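Tyrosine aminotransferase (Leishmania infantum, PDB 4IX8) probably catalyses the pyridoxal-phosphate-dependent transfer of the amino group from L-tyrosine to 2-oxoglutarate, as other aminotransferases of its class do. Local coordinates at residues S294-P299 against G304-G309; M391-K396 against E437-H442. One frame throughout, in Å; residues are numbered along the deposited sequence.

Contact 1 (S294-P299 against G304-G309); sequences SILIDP and GDWAVG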
ATOM      1  N   SER A 294       5.292  12.152   1.618  1.00 28.53           N
ATOM      2  CA  SER A 294       6.678  12.465   1.886  1.00 31.87           C
ATOM      3  C   SER A 294       6.962  13.818   1.227  1.00 31.25           C
ATOM      4  O   SER A 294       6.445  14.116   0.150  1.00 27.33           O
ATOM      5  CB  SER A 294       7.633  11.362   1.357  1.00 25.50           C
ATOM      6  OG  SER A 294       7.688  11.385  -0.067  1.00 27.95           O
ATOM      7  N   ILE A 295       7.786  14.623   1.891  1.00 34.55           N
ATOM      8  CA  ILE A 295       8.197  15.942   1.402  1.00 27.69           C
ATOM      9  C   ILE A 295       9.709  16.053   1.418  1.00 37.85           C
ATOM     10  O   ILE A 295      10.312  16.034   2.492  1.00 28.67           O
ATOM     11  CB  ILE A 295       7.670  17.073   2.277  1.00 31.99           C
ATOM     12  CG1 ILE A 295       6.161  16.941   2.482  1.00 31.23           C
ATOM     13  CG2 ILE A 295       8.023  18.441   1.684  1.00 29.88           C
ATOM     14  CD1 ILE A 295       5.595  17.907   3.485  1.00 30.04           C
ATOM     15  N   LEU A 296      10.313  16.242   0.240  1.00 33.83           N
ATOM     16  CA  LEU A 296      11.760  16.399   0.144  1.00 29.58           C
ATOM     17  C   LEU A 296      12.119  17.877   0.176  1.00 33.14           C
ATOM     18  O   LEU A 296      11.551  18.654  -0.564  1.00 33.40           O
ATOM     19  CB  LEU A 296      12.296  15.766  -1.146  1.00 29.96           C
ATOM     20  CG  LEU A 296      13.827  15.899  -1.339  1.00 27.65           C
ATOM     21  CD1 LEU A 296      14.564  15.083  -0.349  1.00 26.30           C
ATOM     22  CD2 LEU A 296      14.210  15.488  -2.719  1.00 28.19           C
ATOM     23  N   ILE A 297      13.038  18.253   1.055  1.00 28.56           N
ATOM     24  CA  ILE A 297      13.558  19.614   1.137  1.00 29.82           C
ATOM     25  C   ILE A 297      15.058  19.545   0.906  1.00 34.32           C
ATOM     26  O   ILE A 297      15.815  18.979   1.706  1.00 30.92           O
ATOM     27  CB  ILE A 297      13.254  20.266   2.481  1.00 35.73           C
ATOM     28  CG1 ILE A 297      11.747  20.179   2.787  1.00 42.89           C
ATOM     29  CG2 ILE A 297      13.683  21.736   2.480  1.00 34.85           C
ATOM     30  CD1 ILE A 297      11.366  20.587   4.209  1.00 38.38           C
ATOM     31  N   ASP A 298      15.470  20.111  -0.218  1.00 38.89           N
ATOM     32  CA  ASP A 298      16.799  19.919  -0.780  1.00 30.45           C
ATOM     33  C   ASP A 298      17.163  21.188  -1.542  1.00 32.12           C
ATOM     34  O   ASP A 298      16.992  21.267  -2.752  1.00 40.09           O
ATOM     35  CB  ASP A 298      16.746  18.674  -1.671  1.00 35.60           C
ATOM     36  CG  ASP A 298      18.042  18.417  -2.430  1.00 41.81           C
ATOM     37  OD1 ASP A 298      19.126  18.848  -1.929  1.00 33.28           O
ATOM     38  OD2 ASP A 298      17.954  17.759  -3.504  1.00 37.80           O
ATOM     39  N   PRO A 299      17.584  22.228  -0.818  1.00 36.28           N
ATOM     40  CA  PRO A 299      17.780  23.543  -1.449  1.00 42.10           C
ATOM     41  C   PRO A 299      18.879  23.607  -2.490  1.00 40.55           C
ATOM     42  O   PRO A 299      18.743  24.412  -3.385  1.00 42.94           O
ATOM     43  CB  PRO A 299      18.116  24.452  -0.263  1.00 42.90           C
ATOM     44  CG  PRO A 299      17.442  23.789   0.890  1.00 46.51           C
ATOM     45  CD  PRO A 299      17.616  22.317   0.654  1.00 34.99           C
ATOM     46  N   GLY A 304      18.214  15.094  -6.181  1.00 33.28           N
ATOM     47  CA  GLY A 304      17.236  15.010  -7.256  1.00 28.81           C
ATOM     48  C   GLY A 304      17.031  13.585  -7.728  1.00 28.00           C
ATOM     49  O   GLY A 304      15.917  13.196  -8.055  1.00 35.78           O
ATOM     50  N   ASP A 305      18.099  12.803  -7.801  1.00 27.47           N
ATOM     51  CA  ASP A 305      17.957  11.431  -8.223  1.00 26.84           C
ATOM     52  C   ASP A 305      17.142  10.624  -7.212  1.00 27.59           C
ATOM     53  O   ASP A 305      16.402   9.729  -7.596  1.00 28.80           O
ATOM     54  CB  ASP A 305      19.315  10.772  -8.395  1.00 28.19           C
ATOM     55  CG  ASP A 305      20.154  11.425  -9.443  1.00 55.74           C
ATOM     56  OD1 ASP A 305      19.550  11.950 -10.416  1.00 63.15           O
ATOM     57  OD2 ASP A 305      21.420  11.423  -9.279  1.00 63.91           O
ATOM     58  N   TRP A 306      17.247  10.937  -5.921  1.00 29.27           N
ATOM     59  CA  TRP A 306      16.459  10.226  -4.915  1.00 24.40           C
ATOM     60  C   TRP A 306      14.981  10.482  -5.203  1.00 27.84           C
ATOM     61  O   TRP A 306      14.152   9.566  -5.307  1.00 35.22           O
ATOM     62  CB  TRP A 306      16.840  10.702  -3.514  1.00 28.17           C
ATOM     63  CG  TRP A 306      16.226   9.931  -2.352  1.00 31.67           C
ATOM     64  CD1 TRP A 306      15.610   8.713  -2.386  1.00 22.76           C
ATOM     65  CD2 TRP A 306      16.194  10.352  -0.987  1.00 32.24           C
ATOM     66  NE1 TRP A 306      15.205   8.348  -1.121  1.00 29.24           N
ATOM     67  CE2 TRP A 306      15.555   9.341  -0.247  1.00 27.59           C
ATOM     68  CE3 TRP A 306      16.657  11.485  -0.315  1.00 33.04           C
ATOM     69  CZ2 TRP A 306      15.365   9.438   1.107  1.00 25.31           C
ATOM     70  CZ3 TRP A 306      16.460  11.573   1.040  1.00 27.33           C
ATOM     71  CH2 TRP A 306      15.837  10.558   1.734  1.00 26.23           C
ATOM     72  N   ALA A 307      14.665  11.735  -5.456  1.00 26.56           N
ATOM     73  CA  ALA A 307      13.303  12.127  -5.729  1.00 26.73           C
ATOM     74  C   ALA A 307      12.753  11.441  -6.975  1.00 28.30           C
ATOM     75  O   ALA A 307      11.665  10.857  -6.982  1.00 29.05           O
ATOM     76  CB  ALA A 307      13.251  13.627  -5.905  1.00 27.38           C
ATOM     77  N   VAL A 308      13.511  11.516  -8.052  1.00 27.22           N
ATOM     78  CA  VAL A 308      13.115  10.842  -9.295  1.00 27.74           C
ATOM     79  C   VAL A 308      12.912   9.340  -9.037  1.00 37.29           C
ATOM     80  O   VAL A 308      11.925   8.769  -9.497  1.00 31.93           O
ATOM     81  CB  VAL A 308      14.180  11.086 -10.424  1.00 39.97           C
ATOM     82  CG1 VAL A 308      14.016  10.105 -11.616  1.00 35.23           C
ATOM     83  CG2 VAL A 308      14.091  12.553 -10.901  1.00 29.85           C
ATOM     84  N   GLY A 309      13.800   8.723  -8.246  1.00 33.12           N
ATOM     85  CA  GLY A 309      13.671   7.311  -7.920  1.00 30.56           C
ATOM     86  C   GLY A 309      12.353   6.980  -7.213  1.00 31.92           C
ATOM     87  O   GLY A 309      11.635   6.049  -7.600  1.00 30.99           O
TER

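Contact 2 (M391-K396 against E437-H442); sequences MEFYEK and EFCERH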
ATOM      1  N   MET A 391       9.794  -9.361  28.244  1.00 53.48           N
ATOM      2  CA  MET A 391       8.898 -10.320  27.607  1.00 55.70           C
ATOM      3  C   MET A 391       8.174 -11.139  28.659  1.00 55.84           C
ATOM      4  O   MET A 391       6.962 -11.351  28.570  1.00 56.14           O
ATOM      5  CB  MET A 391       9.686 -11.252  26.667  1.00 49.55           C
ATOM      6  CG  MET A 391       8.829 -12.287  25.942  1.00 48.86           C
ATOM      7  SD  MET A 391       7.698 -11.581  24.707  1.00 52.81           S
ATOM      8  CE  MET A 391       8.845 -10.792  23.598  1.00 48.76           C
ATOM      9  N   GLU A 392       8.914 -11.567  29.673  1.00 52.94           N
ATOM     10  CA  GLU A 392       8.353 -12.434  30.691  1.00 56.01           C
ATOM     11  C   GLU A 392       7.328 -11.648  31.505  1.00 60.83           C
ATOM     12  O   GLU A 392       6.325 -12.193  31.999  1.00 57.77           O
ATOM     13  CB  GLU A 392       9.448 -13.014  31.592  1.00 52.67           C
ATOM     14  CG  GLU A 392       8.922 -14.136  32.513  1.00 77.03           C
ATOM     15  CD  GLU A 392      10.006 -14.867  33.306  1.00 80.07           C
ATOM     16  OE1 GLU A 392      11.169 -14.388  33.335  1.00 76.85           O
ATOM     17  OE2 GLU A 392       9.677 -15.926  33.903  1.00 81.71           O
ATOM     18  N   PHE A 393       7.603 -10.361  31.669  1.00 50.32           N
ATOM     19  CA  PHE A 393       6.673  -9.466  32.346  1.00 54.02           C
ATOM     20  C   PHE A 393       5.355  -9.344  31.570  1.00 51.49           C
ATOM     21  O   PHE A 393       4.264  -9.345  32.164  1.00 55.31           O
ATOM     22  CB  PHE A 393       7.312  -8.095  32.492  1.00 60.09           C
ATOM     23  CG  PHE A 393       6.574  -7.172  33.393  1.00 56.20           C
ATOM     24  CD1 PHE A 393       5.370  -6.603  32.994  1.00 60.84           C
ATOM     25  CD2 PHE A 393       7.092  -6.847  34.622  1.00 53.85           C
ATOM     26  CE1 PHE A 393       4.692  -5.746  33.827  1.00 61.01           C
ATOM     27  CE2 PHE A 393       6.427  -5.998  35.465  1.00 56.34           C
ATOM     28  CZ  PHE A 393       5.228  -5.437  35.073  1.00 64.07           C
ATOM     29  N   TYR A 394       5.486  -9.262  30.248  1.00 47.82           N
ATOM     30  CA  TYR A 394       4.356  -9.106  29.336  1.00 48.68           C
ATOM     31  C   TYR A 394       3.472 -10.355  29.424  1.00 50.07           C
ATOM     32  O   TYR A 394       2.246 -10.244  29.580  1.00 49.21           O
ATOM     33  CB  TYR A 394       4.861  -8.828  27.880  1.00 50.39           C
ATOM     34  CG  TYR A 394       3.964  -9.402  26.788  1.00 54.49           C
ATOM     35  CD1 TYR A 394       2.832  -8.724  26.352  1.00 54.36           C
ATOM     36  CD2 TYR A 394       4.265 -10.623  26.180  1.00 56.38           C
ATOM     37  CE1 TYR A 394       1.999  -9.273  25.372  1.00 55.66           C
ATOM     38  CE2 TYR A 394       3.440 -11.172  25.192  1.00 53.88           C
ATOM     39  CZ  TYR A 394       2.316 -10.492  24.791  1.00 54.04           C
ATOM     40  OH  TYR A 394       1.488 -11.031  23.831  1.00 61.27           O
ATOM     41  N   GLU A 395       4.113 -11.527  29.418  1.00 57.25           N
ATOM     42  CA  GLU A 395       3.407 -12.806  29.406  1.00 51.16           C
ATOM     43  C   GLU A 395       2.656 -13.017  30.678  1.00 59.15           C
ATOM     44  O   GLU A 395       1.465 -13.319  30.648  1.00 67.43           O
ATOM     45  CB  GLU A 395       4.381 -13.971  29.201  1.00 63.18           C
ATOM     46  CG  GLU A 395       4.772 -14.207  27.736  1.00 62.38           C
ATOM     47  CD  GLU A 395       6.080 -14.962  27.568  1.00 64.63           C
ATOM     48  OE1 GLU A 395       6.814 -15.131  28.554  1.00 67.51           O
ATOM     49  OE2 GLU A 395       6.389 -15.372  26.434  1.00 70.73           O
ATOM     50  N   LYS A 396       3.342 -12.793  31.794  1.00 58.21           N
ATOM     51  CA  LYS A 396       2.771 -13.079  33.099  1.00 65.84           C
ATOM     52  C   LYS A 396       1.666 -12.087  33.452  1.00 59.49           C
ATOM     53  O   LYS A 396       0.657 -12.458  34.055  1.00 60.61           O
ATOM     54  CB  LYS A 396       3.861 -13.040  34.171  1.00 68.68           C
ATOM     55  CG  LYS A 396       5.019 -13.996  33.950  1.00 64.48           C
ATOM     56  CD  LYS A 396       4.850 -15.266  34.770  1.00 69.09           C
ATOM     57  CE  LYS A 396       6.135 -16.077  34.836  1.00 67.21           C
ATOM     58  NZ  LYS A 396       6.932 -15.722  36.056  1.00 74.39           N
ATOM     59  N   GLU A 437      -1.087  -4.065  41.538  1.00 74.80           N
ATOM     60  CA  GLU A 437      -1.307  -5.296  42.261  1.00 75.41           C
ATOM     61  C   GLU A 437      -0.363  -6.371  41.739  1.00 69.42           C
ATOM     62  O   GLU A 437       0.201  -7.140  42.499  1.00 73.20           O
ATOM     63  CB  GLU A 437      -2.761  -5.699  42.113  1.00 82.00           C
ATOM     64  CG  GLU A 437      -3.117  -7.060  42.606  1.00 94.01           C
ATOM     65  CD  GLU A 437      -4.441  -7.467  42.027  1.00102.76           C
ATOM     66  OE1 GLU A 437      -5.395  -6.672  42.191  1.00105.21           O
ATOM     67  OE2 GLU A 437      -4.513  -8.530  41.363  1.00103.05           O
ATOM     68  N   PHE A 438      -0.171  -6.403  40.432  1.00 66.42           N
ATOM     69  CA  PHE A 438       0.648  -7.436  39.824  1.00 68.25           C
ATOM     70  C   PHE A 438       2.113  -7.324  40.257  1.00 70.54           C
ATOM     71  O   PHE A 438       2.774  -8.322  40.566  1.00 68.26           O
ATOM     72  CB  PHE A 438       0.541  -7.334  38.315  1.00 67.98           C
ATOM     73  CG  PHE A 438       1.527  -8.177  37.581  1.00 60.25           C
ATOM     74  CD1 PHE A 438       1.295  -9.517  37.392  1.00 81.42           C
ATOM     75  CD2 PHE A 438       2.659  -7.632  37.071  1.00 58.33           C
ATOM     76  CE1 PHE A 438       2.179 -10.291  36.711  1.00 60.50           C
ATOM     77  CE2 PHE A 438       3.551  -8.412  36.380  1.00 57.46           C
ATOM     78  CZ  PHE A 438       3.307  -9.744  36.212  1.00 63.43           C
ATOM     79  N   CYS A 439       2.611  -6.098  40.299  1.00 62.95           N
ATOM     80  CA  CYS A 439       3.990  -5.866  40.689  1.00 77.59           C
ATOM     81  C   CYS A 439       4.250  -6.267  42.155  1.00 75.59           C
ATOM     82  O   CYS A 439       5.233  -6.956  42.448  1.00 66.98           O
ATOM     83  CB  CYS A 439       4.349  -4.401  40.469  1.00 61.30           C
ATOM     84  SG  CYS A 439       4.620  -4.000  38.777  1.00 57.76           S
ATOM     85  N   GLU A 440       3.371  -5.838  43.061  1.00 67.91           N
ATOM     86  CA  GLU A 440       3.554  -6.113  44.492  1.00 84.88           C
ATOM     87  C   GLU A 440       3.635  -7.606  44.737  1.00 72.90           C
ATOM     88  O   GLU A 440       4.450  -8.085  45.524  1.00 78.28           O
ATOM     89  CB  GLU A 440       2.417  -5.520  45.328  1.00 84.23           C
ATOM     90  CG  GLU A 440       2.278  -4.007  45.220  1.00 84.02           C
ATOM     91  CD  GLU A 440       3.276  -3.232  46.075  1.00 86.23           C
ATOM     92  OE1 GLU A 440       4.229  -3.840  46.619  1.00 91.62           O
ATOM     93  OE2 GLU A 440       3.090  -1.996  46.192  1.00 81.86           O
ATOM     94  N   ARG A 441       2.801  -8.337  44.024  1.00 72.40           N
ATOM     95  CA  ARG A 441       2.754  -9.770  44.141  1.00 74.14           C
ATOM     96  C   ARG A 441       4.052 -10.462  43.706  1.00 80.07           C
ATOM     97  O   ARG A 441       4.463 -11.437  44.335  1.00 78.87           O
ATOM     98  CB  ARG A 441       1.577 -10.281  43.322  1.00 82.25           C
ATOM     99  CG  ARG A 441       1.463 -11.775  43.270  1.00 86.79           C
ATOM    100  CD  ARG A 441       0.110 -12.197  42.723  1.00 88.05           C
ATOM    101  NE  ARG A 441      -0.065 -11.765  41.331  1.00 79.79           N
ATOM    102  CZ  ARG A 441      -0.954 -10.861  40.914  1.00 74.68           C
ATOM    103  NH1 ARG A 441      -1.790 -10.263  41.760  1.00 76.56           N
ATOM    104  NH2 ARG A 441      -1.009 -10.557  39.630  1.00 70.24           N
ATOM    105  N   HIS A 442       4.704  -9.959  42.654  1.00 74.47           N
ATOM    106  CA  HIS A 442       5.918 -10.597  42.138  1.00 74.86           C
ATOM    107  C   HIS A 442       7.239 -10.043  42.718  1.00 71.30           C
ATOM    108  O   HIS A 442       8.311 -10.587  42.461  1.00 73.18           O
ATOM    109  CB  HIS A 442       5.944 -10.483  40.615  1.00 68.60           C
ATOM    110  CG  HIS A 442       4.974 -11.394  39.925  1.00 72.62           C
ATOM    111  ND1 HIS A 442       5.316 -12.663  39.504  1.00 78.71           N
ATOM    112  CD2 HIS A 442       3.682 -11.217  39.556  1.00 70.54           C
ATOM    113  CE1 HIS A 442       4.279 -13.228  38.918  1.00 74.54           C
ATOM    114  NE2 HIS A 442       3.270 -12.373  38.939  1.00 67.65           N
TER

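Contact 1 (S294-P299 against G304-G309)
Leu296 meets helix 304-309 with both of its branches. CD2 packs on Ala307 CB at 3.8 Å, while CD1 approaches the six-membered part of the Trp306 indole, 4.2 Å from its CE3. The side chain leaves the strand pointing at the helix, and with CG anti to the backbone N (chi1 179°) its two methyls divide between consecutive helix residues. This inner half is the tightly packed one. The indole also touches Ala156 and Leu157 of helix 145-157 and Leu275 of strand 274-279, and its NE1 donates to the carbonyl of Ala153, a bond that would help hold the ring's rotation. Toward the end of the strand the contact loosens, with Asp298 and Gly304 both partly exposed. Asp298 OD2 stays 3.8 Å from Gly304 N, too far for a hydrogen bond across the segments. Its carboxylate instead accepts the amides of Val302 through OD1 and Ala303 through OD2, in the short loop leading into the helix. The chemistry is therefore divided: apolar packing seats the helix against the sheet, while a carboxylate at the helix start ties down the turn and would favourably oppose the helix dipole.

Contact 2 (M391-K396 against E437-H442)
Phe393 is met from two directions by consecutive residues of the other helix, and both approaches reach the same ring atom. Phe438 directs its edge at one face of the Phe393 ring in a T-shaped stack, with planes at 75° and centroids 5.1 Å apart; its CE2 lies 3.7 Å from Phe393 CZ. Cys439 SG comes instead to the rim, 4.0 Å from Phe393 CZ and near the ring plane, a sulfur-aromatic contact. The axes of the two short segments approach to 12.1 Å, and aromatic side chains span much of that distance. With CG anti to the backbone N (chi1 169°), Phe438 extends toward helix 390-401, where its CZ also rests on Lys396 CB at 3.9 Å; His442 CD2 sits over one of its faces. Polar groups border this core. Lys396 NZ forms a salt bridge with Asp386 and a weak one with Glu392, while His442 ND1 is hydrogen-bonded to Asp386 and NE2 to Glu400, two carboxylates that could favour a protonated imidazole, although Lys396 NZ nearby would oppose it. Asp386 thus connects the two segments indirectly. This helix-helix packing, with its T-shaped Phe pair, lies in the C-terminal small domain of the fold-type I aminotransferase architecture, where helices pack around a small mixed sheet.

How the contacts relate
Followed from the N terminus, after contributing strand 70-71 to the smaller sheet, the chain builds most of the large one, passing the predicted cofactor lysine, Lys282, before strand 292-297. Contact 1 then closes a loop of just four residues, turning that strand back into helix 304-313 beside the sheet. Contact 2 opens much later and closes a loop of 40 residues that includes strands 403-407 and 416-420 of the smaller sheet, joining helix 390-401 to the C-terminal helix 425-442. The two are in series and neither nest nor cross. They lie on opposite sides of the chain's centre, with their own centres 47 Å apart: contact 1 belongs to the region of the large sheet, contact 2 to the helices beside the smaller one.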